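Flavodoxin (PDB 5LJI) binds flavin mononucleotide and probably serves as a low-potential electron donor to a number of redox enzymes. Local coordinates at residues 54-59 / 66-71; 6-11 / 33-38; 70-75 / 103-108; 86-91 / 119-124. One frame throughout, in Å; residues are numbered along the deposited sequence.

Interaction 1: 54-59 / 66-71; sequences VATYTY and DEMMDF. With FMN (flavin mononucleotide), chain C.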
# COMPACT_ATOMS: atom_id res chain seq x y z
N VAL A 54 -0.43 -0.94 -1.95
CA VAL A 54 0.44 0.27 -2.04
C VAL A 54 0.81 0.82 -0.68
O VAL A 54 -0.01 0.92 0.18
CB VAL A 54 -0.19 1.38 -2.87
CG1 VAL A 54 0.54 2.69 -2.65
CG2 VAL A 54 -0.16 0.99 -4.33
N ALA A 55 2.07 1.16 -0.49
CA ALA A 55 2.55 1.72 0.76
C ALA A 55 3.16 3.06 0.44
O ALA A 55 4.09 3.13 -0.39
CB ALA A 55 3.55 0.79 1.38
N THR A 56 2.53 4.17 0.89
CA THR A 56 3.00 5.52 0.47
C THR A 56 3.14 6.47 1.60
O THR A 56 2.37 6.38 2.55
CB THR A 56 1.99 6.44 -0.28
OG1 THR A 56 0.66 5.92 -0.37
CG2 THR A 56 2.57 7.07 -1.46
N TYR A 57 4.02 7.46 1.46
CA TYR A 57 4.01 8.60 2.36
C TYR A 57 3.22 9.73 1.67
O TYR A 57 2.82 9.59 0.50
CB TYR A 57 5.43 9.09 2.80
CG TYR A 57 6.36 9.54 1.69
CD1 TYR A 57 7.07 8.62 0.89
CD2 TYR A 57 6.55 10.90 1.43
CE1 TYR A 57 7.95 9.07 -0.15
CE2 TYR A 57 7.44 11.32 0.43
CZ TYR A 57 8.13 10.41 -0.35
OH TYR A 57 9.00 10.88 -1.35
N THR A 58 2.98 10.80 2.41
CA THR A 58 2.34 12.00 1.85
C THR A 58 3.21 13.23 2.00
O THR A 58 3.98 13.38 2.95
CB THR A 58 0.80 12.14 2.08
OG1 THR A 58 0.35 13.50 2.42
CG2 THR A 58 0.21 11.12 2.94
N TYR A 59 3.22 14.00 0.95
CA TYR A 59 4.25 15.02 0.86
C TYR A 59 3.66 16.29 0.23
O TYR A 59 3.37 16.32 -0.94
CB TYR A 59 5.41 14.48 0.02
CG TYR A 59 6.71 15.22 0.26
CD1 TYR A 59 7.39 15.10 1.47
CD2 TYR A 59 7.25 16.05 -0.72
CE1 TYR A 59 8.58 15.79 1.69
CE2 TYR A 59 8.43 16.74 -0.51
CZ TYR A 59 9.09 16.61 0.70
OH TYR A 59 10.29 17.29 0.90
N ASP A 66 6.47 12.72 -5.54
CA ASP A 66 6.96 12.93 -6.94
C ASP A 66 7.22 11.63 -7.67
O ASP A 66 6.69 11.39 -8.79
CB ASP A 66 8.28 13.75 -6.85
CG ASP A 66 8.77 14.33 -8.20
OD1 ASP A 66 8.13 14.09 -9.25
OD2 ASP A 66 9.83 15.04 -8.19
N GLU A 67 8.02 10.78 -7.03
CA GLU A 67 8.41 9.50 -7.59
C GLU A 67 7.24 8.49 -7.77
O GLU A 67 7.44 7.49 -8.43
CB GLU A 67 9.54 8.86 -6.77
CG GLU A 67 9.13 8.28 -5.42
CD GLU A 67 9.25 9.30 -4.28
OE1 GLU A 67 9.12 10.53 -4.51
OE2 GLU A 67 9.42 8.86 -3.14
N MSE A 68 6.06 8.78 -7.20
CA MSE A 68 4.92 7.82 -7.14
C MSE A 68 3.96 8.18 -8.23
O MSE A 68 3.05 7.44 -8.53
CB MSE A 68 4.10 7.94 -5.84
CG MSE A 68 4.05 6.78 -4.83
SE MSE A 68 3.89 5.01 -5.73
CE MSE A 68 3.95 4.00 -4.03
N MSE A 69 4.17 9.35 -8.85
CA MSE A 69 3.21 9.99 -9.76
C MSE A 69 2.92 9.18 -10.97
O MSE A 69 1.77 8.98 -11.33
CB MSE A 69 3.70 11.38 -10.22
CG MSE A 69 2.62 12.32 -10.81
SE MSE A 69 3.38 14.02 -11.58
CE MSE A 69 3.86 14.64 -9.76
N ASP A 70 3.98 8.71 -11.62
CA ASP A 70 3.85 7.87 -12.76
C ASP A 70 3.04 6.63 -12.43
O ASP A 70 2.18 6.19 -13.21
CB ASP A 70 5.23 7.44 -13.20
CG ASP A 70 5.46 7.70 -14.62
OD1 ASP A 70 4.80 6.97 -15.44
OD2 ASP A 70 6.21 8.72 -14.89
N PHE A 71 3.39 6.02 -11.30
CA PHE A 71 2.82 4.74 -10.93
C PHE A 71 1.32 4.92 -10.68
O PHE A 71 0.52 4.12 -11.15
CB PHE A 71 3.54 4.19 -9.68
CG PHE A 71 3.09 2.84 -9.28
CD1 PHE A 71 2.03 2.70 -8.41
CD2 PHE A 71 3.71 1.71 -9.78
CE1 PHE A 71 1.59 1.44 -8.02
CE2 PHE A 71 3.28 0.46 -9.41
CZ PHE A 71 2.21 0.31 -8.52
N1 FMN C . 2.46 14.01 6.20
C2 FMN C . 1.14 13.99 6.05
O2 FMN C . 0.42 13.13 6.65
N3 FMN C . 0.56 14.91 5.27
C4 FMN C . 1.22 15.90 4.63
O4 FMN C . 0.63 16.79 3.98
C4A FMN C . 2.66 15.97 4.74
N5 FMN C . 3.40 16.92 4.14
C5A FMN C . 4.72 16.91 4.32
C6 FMN C . 5.48 17.86 3.70
C7 FMN C . 6.86 17.85 3.86
C7M FMN C . 7.71 18.90 3.21
C8 FMN C . 7.52 16.82 4.70
C8M FMN C . 9.02 16.80 4.91
C9 FMN C . 6.75 15.87 5.34
C9A FMN C . 5.38 15.86 5.15
N10 FMN C . 4.62 14.90 5.75
C10 FMN C . 3.24 14.93 5.59
C1' FMN C . 5.17 13.85 6.61
C2' FMN C . 5.90 12.71 5.85
O2' FMN C . 5.01 12.03 4.95
C3' FMN C . 6.48 11.79 6.93
O3' FMN C . 7.68 12.49 7.29
C4' FMN C . 6.78 10.37 6.46
O4' FMN C . 7.19 9.66 7.61
C5' FMN C . 7.84 10.29 5.38
O5' FMN C . 7.91 8.95 4.84
P FMN C . 9.30 8.25 4.45
O1P FMN C . 10.11 8.20 5.74
O2P FMN C . 10.02 9.03 3.37
O3P FMN C . 8.87 6.79 4.02
O HOH W 1 8.54 13.45 -3.06

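Interaction 2: 6-11 / 33-38; sequences IVFASM and VDVDEC. With CA (calcium ion), chain D; FMN (flavin mononucleotide), chain C.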
# COMPACT_ATOMS: atom_id res chain seq x y z
N ILE A 6 3.41 -5.74 -3.30
CA ILE A 6 3.51 -4.56 -2.54
C ILE A 6 4.47 -3.64 -3.27
O ILE A 6 5.62 -3.98 -3.54
CB ILE A 6 4.09 -4.82 -1.14
CG1 ILE A 6 3.17 -5.80 -0.37
CG2 ILE A 6 4.34 -3.52 -0.38
CD1 ILE A 6 3.75 -6.35 0.89
N VAL A 7 3.99 -2.44 -3.52
CA VAL A 7 4.76 -1.36 -4.08
C VAL A 7 4.83 -0.15 -3.15
O VAL A 7 3.80 0.33 -2.69
CB VAL A 7 4.15 -0.96 -5.47
CG1 VAL A 7 4.97 0.19 -6.05
CG2 VAL A 7 4.15 -2.13 -6.47
N PHE A 8 6.04 0.33 -2.84
CA PHE A 8 6.25 1.39 -1.88
C PHE A 8 7.10 2.60 -2.43
O PHE A 8 7.91 2.45 -3.33
CB PHE A 8 6.89 0.85 -0.62
CG PHE A 8 8.38 0.57 -0.74
CD1 PHE A 8 8.83 -0.65 -1.26
CD2 PHE A 8 9.33 1.54 -0.39
CE1 PHE A 8 10.20 -0.88 -1.46
CE2 PHE A 8 10.72 1.30 -0.53
CZ PHE A 8 11.15 0.08 -1.07
N ALA A 9 6.88 3.77 -1.84
CA ALA A 9 7.77 4.93 -2.00
C ALA A 9 8.17 5.33 -0.60
O ALA A 9 7.37 5.22 0.32
CB ALA A 9 7.05 6.06 -2.67
N SER A 10 9.44 5.67 -0.43
CA SER A 10 9.97 6.08 0.86
C SER A 10 11.24 6.88 0.65
O SER A 10 12.17 6.42 -0.01
CB SER A 10 10.27 4.88 1.74
OG SER A 10 10.64 5.32 3.05
N MSE A 11 11.30 8.07 1.23
CA MSE A 11 12.46 8.92 1.11
C MSE A 11 13.33 8.75 2.31
O MSE A 11 14.53 8.75 2.21
CB MSE A 11 11.96 10.34 1.02
CG MSE A 11 12.92 11.24 0.26
SE MSE A 11 12.02 13.00 0.01
CE MSE A 11 11.94 13.61 1.89
N VAL A 33 5.19 -13.28 -1.64
CA VAL A 33 5.13 -11.86 -1.72
C VAL A 33 6.33 -11.25 -2.45
O VAL A 33 7.48 -11.67 -2.27
CB VAL A 33 4.75 -11.17 -0.33
CG1 VAL A 33 4.78 -12.09 0.84
CG2 VAL A 33 5.49 -9.87 -0.08
N ASP A 34 6.04 -10.26 -3.29
CA ASP A 34 7.04 -9.42 -3.97
C ASP A 34 6.90 -7.96 -3.41
O ASP A 34 5.78 -7.47 -3.23
CB ASP A 34 6.81 -9.41 -5.53
CG ASP A 34 8.12 -8.93 -6.37
OD1 ASP A 34 9.27 -9.00 -5.75
OD2 ASP A 34 7.98 -8.48 -7.64
N VAL A 35 8.03 -7.36 -3.07
CA VAL A 35 8.15 -6.00 -2.59
C VAL A 35 9.07 -5.20 -3.54
O VAL A 35 10.21 -5.54 -3.71
CB VAL A 35 8.81 -5.92 -1.21
CG1 VAL A 35 8.91 -4.46 -0.77
CG2 VAL A 35 8.09 -6.79 -0.17
N ASP A 36 8.57 -4.08 -4.06
CA ASP A 36 9.32 -3.23 -4.99
C ASP A 36 9.13 -1.76 -4.70
O ASP A 36 8.04 -1.29 -4.32
CB ASP A 36 8.90 -3.50 -6.46
CG ASP A 36 9.31 -4.89 -6.94
OD1 ASP A 36 10.49 -5.07 -7.34
OD2 ASP A 36 8.46 -5.82 -6.94
N GLU A 37 10.21 -1.03 -4.92
CA GLU A 37 10.21 0.43 -4.96
C GLU A 37 9.42 0.87 -6.23
O GLU A 37 9.60 0.27 -7.28
CB GLU A 37 11.67 0.86 -4.96
CG GLU A 37 11.95 2.15 -5.73
CD GLU A 37 11.37 3.35 -5.04
OE1 GLU A 37 11.26 3.22 -3.80
OE2 GLU A 37 11.07 4.39 -5.70
N CYS A 38 8.52 1.88 -6.11
CA CYS A 38 7.61 2.29 -7.19
C CYS A 38 8.27 2.67 -8.53
O CYS A 38 7.62 2.62 -9.56
CB CYS A 38 6.70 3.47 -6.77
SG CYS A 38 7.55 5.01 -6.27
CA CA D . 10.04 -7.56 -7.66
N1 FMN C . 2.46 14.01 6.20
C2 FMN C . 1.14 13.99 6.05
O2 FMN C . 0.42 13.13 6.65
N3 FMN C . 0.56 14.91 5.27
C4 FMN C . 1.22 15.90 4.63
O4 FMN C . 0.63 16.79 3.98
C4A FMN C . 2.66 15.97 4.74
N5 FMN C . 3.40 16.92 4.14
C5A FMN C . 4.72 16.91 4.32
C6 FMN C . 5.48 17.86 3.70
C7 FMN C . 6.86 17.85 3.86
C7M FMN C . 7.71 18.90 3.21
C8 FMN C . 7.52 16.82 4.70
C8M FMN C . 9.02 16.80 4.91
C9 FMN C . 6.75 15.87 5.34
C9A FMN C . 5.38 15.86 5.15
N10 FMN C . 4.62 14.90 5.75
C10 FMN C . 3.24 14.93 5.59
C1' FMN C . 5.17 13.85 6.61
C2' FMN C . 5.90 12.71 5.85
O2' FMN C . 5.01 12.03 4.95
C3' FMN C . 6.48 11.79 6.93
O3' FMN C . 7.68 12.49 7.29
C4' FMN C . 6.78 10.37 6.46
O4' FMN C . 7.19 9.66 7.61
C5' FMN C . 7.84 10.29 5.38
O5' FMN C . 7.91 8.95 4.84
P FMN C . 9.30 8.25 4.45
O1P FMN C . 10.11 8.20 5.74
O2P FMN C . 10.02 9.03 3.37
O3P FMN C . 8.87 6.79 4.02
O HOH W 2 5.85 -5.66 -6.06

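Interaction 3: 70-75 / 103-108; sequences DFYEDL and DDFDRV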
# COMPACT_ATOMS: atom_id res chain seq x y z
N ASP A 70 3.98 8.71 -11.62
CA ASP A 70 3.85 7.87 -12.76
C ASP A 70 3.04 6.63 -12.43
O ASP A 70 2.18 6.19 -13.21
CB ASP A 70 5.23 7.44 -13.20
CG ASP A 70 5.46 7.70 -14.62
OD1 ASP A 70 4.80 6.97 -15.44
OD2 ASP A 70 6.21 8.72 -14.89
N PHE A 71 3.39 6.02 -11.30
CA PHE A 71 2.82 4.74 -10.93
C PHE A 71 1.32 4.92 -10.68
O PHE A 71 0.52 4.12 -11.15
CB PHE A 71 3.54 4.19 -9.68
CG PHE A 71 3.09 2.84 -9.28
CD1 PHE A 71 2.03 2.70 -8.41
CD2 PHE A 71 3.71 1.71 -9.78
CE1 PHE A 71 1.59 1.44 -8.02
CE2 PHE A 71 3.28 0.46 -9.41
CZ PHE A 71 2.21 0.31 -8.52
N TYR A 72 0.97 6.02 -9.99
CA TYR A 72 -0.43 6.36 -9.66
C TYR A 72 -1.26 6.48 -10.93
O TYR A 72 -2.35 5.88 -11.05
CB TYR A 72 -0.47 7.66 -8.91
CG TYR A 72 -1.81 8.20 -8.43
CD1 TYR A 72 -2.30 7.83 -7.18
CD2 TYR A 72 -2.52 9.16 -9.14
CE1 TYR A 72 -3.47 8.33 -6.66
CE2 TYR A 72 -3.72 9.68 -8.63
CZ TYR A 72 -4.18 9.25 -7.36
OH TYR A 72 -5.35 9.73 -6.75
N GLU A 73 -0.67 7.18 -11.89
CA GLU A 73 -1.38 7.46 -13.15
C GLU A 73 -1.57 6.19 -13.91
O GLU A 73 -2.64 5.94 -14.38
CB GLU A 73 -0.60 8.45 -13.99
CG GLU A 73 -0.60 9.86 -13.45
CD GLU A 73 0.08 10.79 -14.49
OE1 GLU A 73 1.24 10.52 -14.92
OE2 GLU A 73 -0.55 11.77 -14.92
N ASP A 74 -0.53 5.33 -13.94
CA ASP A 74 -0.66 4.06 -14.60
C ASP A 74 -1.65 3.13 -13.86
O ASP A 74 -2.40 2.42 -14.48
CB ASP A 74 0.68 3.37 -14.69
CG ASP A 74 1.72 4.13 -15.55
OD1 ASP A 74 1.46 5.20 -16.15
OD2 ASP A 74 2.84 3.62 -15.59
N LEU A 75 -1.61 3.09 -12.53
CA LEU A 75 -2.61 2.30 -11.81
C LEU A 75 -4.08 2.63 -12.20
O LEU A 75 -4.96 1.71 -12.35
CB LEU A 75 -2.41 2.40 -10.30
CG LEU A 75 -3.40 1.64 -9.44
CD1 LEU A 75 -3.25 0.15 -9.54
CD2 LEU A 75 -3.18 2.01 -7.99
N ASP A 103 -5.59 7.81 1.23
CA ASP A 103 -6.93 8.02 0.69
C ASP A 103 -6.95 8.20 -0.84
O ASP A 103 -7.86 7.71 -1.54
CB ASP A 103 -7.55 9.28 1.28
CG ASP A 103 -7.78 9.18 2.77
OD1 ASP A 103 -7.79 8.09 3.39
OD2 ASP A 103 -7.93 10.26 3.35
N ASP A 104 -5.97 8.89 -1.38
CA ASP A 104 -5.90 9.03 -2.82
C ASP A 104 -5.75 7.67 -3.48
O ASP A 104 -6.47 7.35 -4.44
CB ASP A 104 -4.76 9.94 -3.25
CG ASP A 104 -4.89 11.33 -2.68
OD1 ASP A 104 -6.02 11.74 -2.41
OD2 ASP A 104 -3.87 12.05 -2.50
N PHE A 105 -4.81 6.85 -3.00
CA PHE A 105 -4.60 5.52 -3.63
C PHE A 105 -5.82 4.63 -3.44
O PHE A 105 -6.10 3.75 -4.26
CB PHE A 105 -3.33 4.80 -3.10
CG PHE A 105 -2.12 5.05 -3.94
CD1 PHE A 105 -1.92 4.35 -5.14
CD2 PHE A 105 -1.20 5.97 -3.56
CE1 PHE A 105 -0.82 4.60 -5.96
CE2 PHE A 105 -0.07 6.23 -4.38
CZ PHE A 105 0.10 5.56 -5.59
N ASP A 106 -6.49 4.82 -2.34
CA ASP A 106 -7.66 4.03 -2.00
C ASP A 106 -8.74 4.25 -3.08
O ASP A 106 -9.26 3.30 -3.65
CB ASP A 106 -8.15 4.51 -0.64
CG ASP A 106 -9.13 3.60 -0.00
OD1 ASP A 106 -9.97 2.99 -0.71
OD2 ASP A 106 -9.06 3.51 1.23
N ARG A 107 -9.02 5.50 -3.39
CA ARG A 107 -10.03 5.83 -4.37
C ARG A 107 -9.60 5.50 -5.79
O ARG A 107 -10.41 5.09 -6.61
CB ARG A 107 -10.49 7.30 -4.25
CG ARG A 107 -9.46 8.34 -4.63
CD ARG A 107 -10.11 9.62 -5.13
NE ARG A 107 -9.07 10.57 -5.52
CZ ARG A 107 -8.58 11.52 -4.73
NH1 ARG A 107 -9.04 11.66 -3.49
NH2 ARG A 107 -7.62 12.32 -5.18
N VAL A 108 -8.31 5.59 -6.11
CA VAL A 108 -7.91 5.03 -7.39
C VAL A 108 -8.09 3.49 -7.45
O VAL A 108 -8.60 2.95 -8.41
CB VAL A 108 -6.48 5.39 -7.75
CG1 VAL A 108 -6.10 4.66 -9.02
CG2 VAL A 108 -6.36 6.89 -7.95

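Interaction 4: 86-91 / 119-124; sequences GVVGSG and ECVKVD. With FMN (flavin mononucleotide), chain C.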
# COMPACT_ATOMS: atom_id res chain seq x y z
N GLY A 86 -5.19 -3.30 -0.72
CA GLY A 86 -5.12 -2.61 0.55
C GLY A 86 -4.08 -1.54 0.40
O GLY A 86 -3.21 -1.64 -0.48
N VAL A 87 -4.20 -0.51 1.23
CA VAL A 87 -3.34 0.68 1.20
C VAL A 87 -2.87 0.99 2.61
O VAL A 87 -3.67 0.96 3.57
CB VAL A 87 -4.02 1.93 0.56
CG1 VAL A 87 -3.00 3.01 0.24
CG2 VAL A 87 -4.73 1.60 -0.74
N VAL A 88 -1.56 1.27 2.74
CA VAL A 88 -0.96 1.71 4.01
C VAL A 88 -0.02 2.87 3.74
O VAL A 88 0.40 3.08 2.59
CB VAL A 88 -0.16 0.57 4.69
CG1 VAL A 88 -1.05 -0.66 4.95
CG2 VAL A 88 1.10 0.19 3.90
N GLY A 89 0.37 3.59 4.78
CA GLY A 89 1.12 4.81 4.57
C GLY A 89 1.71 5.37 5.85
O GLY A 89 1.26 5.05 6.93
N SER A 90 2.71 6.23 5.68
CA SER A 90 3.26 7.02 6.73
C SER A 90 3.04 8.48 6.36
O SER A 90 3.18 8.90 5.23
CB SER A 90 4.76 6.82 6.92
OG SER A 90 5.24 7.58 8.01
N GLY A 91 2.66 9.23 7.37
CA GLY A 91 2.56 10.68 7.29
C GLY A 91 2.98 11.25 8.65
O GLY A 91 3.81 10.65 9.35
N GLU A 119 -9.34 -2.46 6.09
CA GLU A 119 -9.31 -0.99 6.23
C GLU A 119 -7.85 -0.51 6.02
O GLU A 119 -6.90 -1.21 6.38
CB GLU A 119 -9.83 -0.50 7.60
CG GLU A 119 -11.37 -0.50 7.78
CD GLU A 119 -12.04 0.88 7.50
OE1 GLU A 119 -11.88 1.41 6.39
OE2 GLU A 119 -12.74 1.45 8.39
N CYS A 120 -7.70 0.66 5.44
CA CYS A 120 -6.36 1.20 5.20
C CYS A 120 -5.72 1.61 6.51
O CYS A 120 -6.39 2.03 7.40
CB CYS A 120 -6.42 2.37 4.22
SG CYS A 120 -7.24 3.79 4.90
N VAL A 121 -4.40 1.45 6.62
CA VAL A 121 -3.72 1.89 7.85
C VAL A 121 -2.76 3.06 7.60
O VAL A 121 -1.87 3.02 6.77
CB VAL A 121 -3.10 0.75 8.75
CG1 VAL A 121 -3.34 -0.64 8.21
CG2 VAL A 121 -1.67 1.02 9.18
N LYS A 122 -3.01 4.12 8.37
CA LYS A 122 -2.27 5.35 8.31
C LYS A 122 -1.37 5.36 9.50
O LYS A 122 -1.82 5.09 10.63
CB LYS A 122 -3.26 6.51 8.36
CG LYS A 122 -4.29 6.44 7.24
CD LYS A 122 -5.19 7.69 7.19
CE LYS A 122 -6.09 7.61 5.96
NZ LYS A 122 -6.89 8.86 5.77
N VAL A 123 -0.08 5.65 9.26
CA VAL A 123 0.87 5.67 10.36
C VAL A 123 1.48 7.05 10.50
O VAL A 123 1.87 7.73 9.51
CB VAL A 123 1.99 4.60 10.19
CG1 VAL A 123 3.01 4.71 11.32
CG2 VAL A 123 1.39 3.20 10.13
N ASP A 124 1.58 7.46 11.76
CA ASP A 124 2.11 8.75 12.11
C ASP A 124 3.63 8.55 12.20
O ASP A 124 4.09 7.94 13.09
CB ASP A 124 1.56 9.18 13.48
CG ASP A 124 1.87 10.65 13.83
OD1 ASP A 124 2.31 11.43 12.96
OD2 ASP A 124 1.66 11.00 15.02
N1 FMN C . 2.46 14.01 6.20
C2 FMN C . 1.14 13.99 6.05
O2 FMN C . 0.42 13.13 6.65
N3 FMN C . 0.56 14.91 5.27
C4 FMN C . 1.22 15.90 4.63
O4 FMN C . 0.63 16.79 3.98
C4A FMN C . 2.66 15.97 4.74
N5 FMN C . 3.40 16.92 4.14
C5A FMN C . 4.72 16.91 4.32
C6 FMN C . 5.48 17.86 3.70
C7 FMN C . 6.86 17.85 3.86
C7M FMN C . 7.71 18.90 3.21
C8 FMN C . 7.52 16.82 4.70
C8M FMN C . 9.02 16.80 4.91
C9 FMN C . 6.75 15.87 5.34
C9A FMN C . 5.38 15.86 5.15
N10 FMN C . 4.62 14.90 5.75
C10 FMN C . 3.24 14.93 5.59
C1' FMN C . 5.17 13.85 6.61
C2' FMN C . 5.90 12.71 5.85
O2' FMN C . 5.01 12.03 4.95
C3' FMN C . 6.48 11.79 6.93
O3' FMN C . 7.68 12.49 7.29
C4' FMN C . 6.78 10.37 6.46
O4' FMN C . 7.19 9.66 7.61
C5' FMN C . 7.84 10.29 5.38
O5' FMN C . 7.91 8.95 4.84
P FMN C . 9.30 8.25 4.45
O1P FMN C . 10.11 8.20 5.74
O2P FMN C . 10.02 9.03 3.37
O3P FMN C . 8.87 6.79 4.02

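Interaction 1: 54-59 / 66-71
Tyr57 and Glu67 extend toward each other from facing sides and meet through their polar ends. The phenol OH of Tyr57 donates to Glu67 OE2 at 2.7 Å, using the syn lone pair of that oxygen. OE2 lies at the edge of the tyrosine ring, near its plane, although the carboxylate is turned 49° from the ring. A water also donates to Tyr57 OH, so the hydroxyl is held by two partners. On the ring itself, the phosphate oxygen O2P of flavin mononucleotide sits over one face. The two segments open the beta-alpha-beta unit of strand 51-57, helix 69-75 and strand 84-91 of the flavodoxin fold. The loop after the strand lines the cofactor site. Thr58 O accepts a hydrogen bond from the ribityl O2' at 2.6 Å, and Tyr59 CE1 lies 3.4 Å from the flavin C8. Deeper in, the contact is apolar. The chain of Met68, a selenomethionine, bends at chi2 (-41°). Its CE meets Val54 CG1 tip to tip at 3.9 Å, and its CG touches Thr56 CG2 at 3.7 Å. Phe71 and Val54 pass alongside in opposing senses, with CE1 and CG2 4.1 Å apart. Phe105 of helix 100-111 also packs on Val54 and Thr56.

Interaction 2: 6-11 / 33-38
Phe8 folds its ring across the backbone of the strand that carries Asp36 and Glu37. At its CB, chi1 is 77°, which places CG between the backbone N and the carbonyl carbon and swings the ring over the neighbouring strand. CG lies near Asp36 O. The next atom, CD1, comes closer to this carbonyl, with 3.2 Å between Phe8 CD1 and Asp36 O. Phe8 CD1 also meets Val35 CG1 at 3.8 Å. Further out, Phe8 CE1 lies 3.5 Å from Glu37 N. The tip, Phe8 CZ, rests 4.0 Å from Glu37 CB. At the opposite rim of the ring, Phe8 CE2 is 3.8 Å from Glu37 OE1, and the carboxylate stands nearly perpendicular to the ring, at 89°. Glu37 CA makes a CH-pi contact over the face, 4.1 Å from the centroid of the Phe8 ring. Strands 3-8 and 32-37 are parallel neighbours joined through helix 14-28, the first beta-alpha-beta unit of the flavodoxin sheet. Four backbone bonds join the segments, among them Ile6 N to Asp34 O and Cys38 N to Phe8 O. On the face opposite Phe8, Val7 CG1 packs 3.6 Å from Cys38 CA. Ala9 CB meets Cys38 SG at 3.8 Å. The chain then leaves the strand for the cofactor phosphate: Ser10 OG lies unusually close to O3P of flavin mononucleotide, and Met11 N donates to its O2P. Toward the other end of the contact, Asp34 and Asp36 together bind one calcium ion, each through both carboxylate oxygens.

Interaction 3: 70-75 / 103-108
The rings of Tyr72 and Phe105 form a T-shaped pair. The edge of Tyr72 points at the face of Phe105, with the planes 88° apart and the centroids at 5.1 Å. Tyr72 CD1 is the atom over the centre of that face, and it lies 3.7 Å from Phe105 CZ. Leu75 CD2 touches the same phenylalanine ring in its plane, 3.9 Å from Phe105 CD1. Phe71 has Phe105 CE1 at its own edge, with Phe71 CD1 4.2 Å away. One face of the Arg107 guanidinium lies over Asp104 CA, and a salt bridge of 3.2 Å from Arg107 NH1 to Asp104 OD1 ties it to its own helix. Segments 70-75 and 103-108, of helices 69-75 and 100-111, run 24° apart against strand 51-57. Tyr72 is the knob of the interface. With CG anti to the backbone N (chi1 -178°), its ring extends into a hole formed by Asp104, Phe105, Arg107 and Val108. Val108 CG2 presses close to the phenol, 3.2 Å from Tyr72 OH. Further along, Leu75 CG packs on Val108 CG1 at 4.1 Å. Tyr72 OH lies 3.5 Å from Asp104 O, a long, weak bond that is not settled, because the proton also has another acceptor within reach. Asp104 O already accepts the helical bond from Val108 N. The contact therefore relies on fitted apolar surfaces and on the slightly positive ring edge of Tyr72 facing the pi cloud of Phe105, with little help from polar bonds between the helices.

Interaction 4: 86-91 / 119-124
Gly91 pairs with Val123 while lying directly against the flavin. Its N donates to Val123 O at 2.7 Å, almost exactly along the C=O axis (179°). Its CA is 3.3 Å from O2 of flavin mononucleotide, which fills the side of the strand that has no side chain here. Gly89, two residues earlier, also lacks one. Its O accepts from Val123 N at 2.8 Å, and Val123 CB comes to 3.4 Å from the same Gly89 O. The bond from Gly89 N to Val121 O is weak. Val121 N reaches Val87 O at 3.2 Å. On the other face, Val88 and Val121 lie side by side and point the same way, their CG1 atoms 4.0 Å apart, and Phe138 of helix 129-144 packs on both. Ser90 lies on that face too. A chi1 near 180° (-177°) turns its OG to the ribityl chain, where it accepts a hydrogen bond from O4' at 2.9 Å; it also bonds to Leu125 O. Lys122 NZ forms a salt bridge with Asp103 OD1 of helix 100-111. These are parallel neighbours at one border of the sheet, and the C-terminal end of strand 84-91 meets the cofactor, as in the flavodoxin fold.

How the interactions relate
Interactions 2 and 4 are parallel strand pairings at the two borders of one sheet, and strand 51-57 of interaction 1 lies between them. Backbone bonds tie it to both: Ala55 to Val7 and Ala9, Val54 and Thr56 to Val88. Interactions 1, 3 and 4 are largely buried, whereas interaction 2 is partly exposed and carries a calcium ion. Interactions 1 and 3 share helix 69-75 and rest on side chains, with Phe105 filling the joint between them. Interactions 1, 2 and 4 all reach the flavin through chain following or ending a strand, and only interaction 3 does not touch it. A salt bridge from Asp103 to Lys122 links interactions 3 and 4.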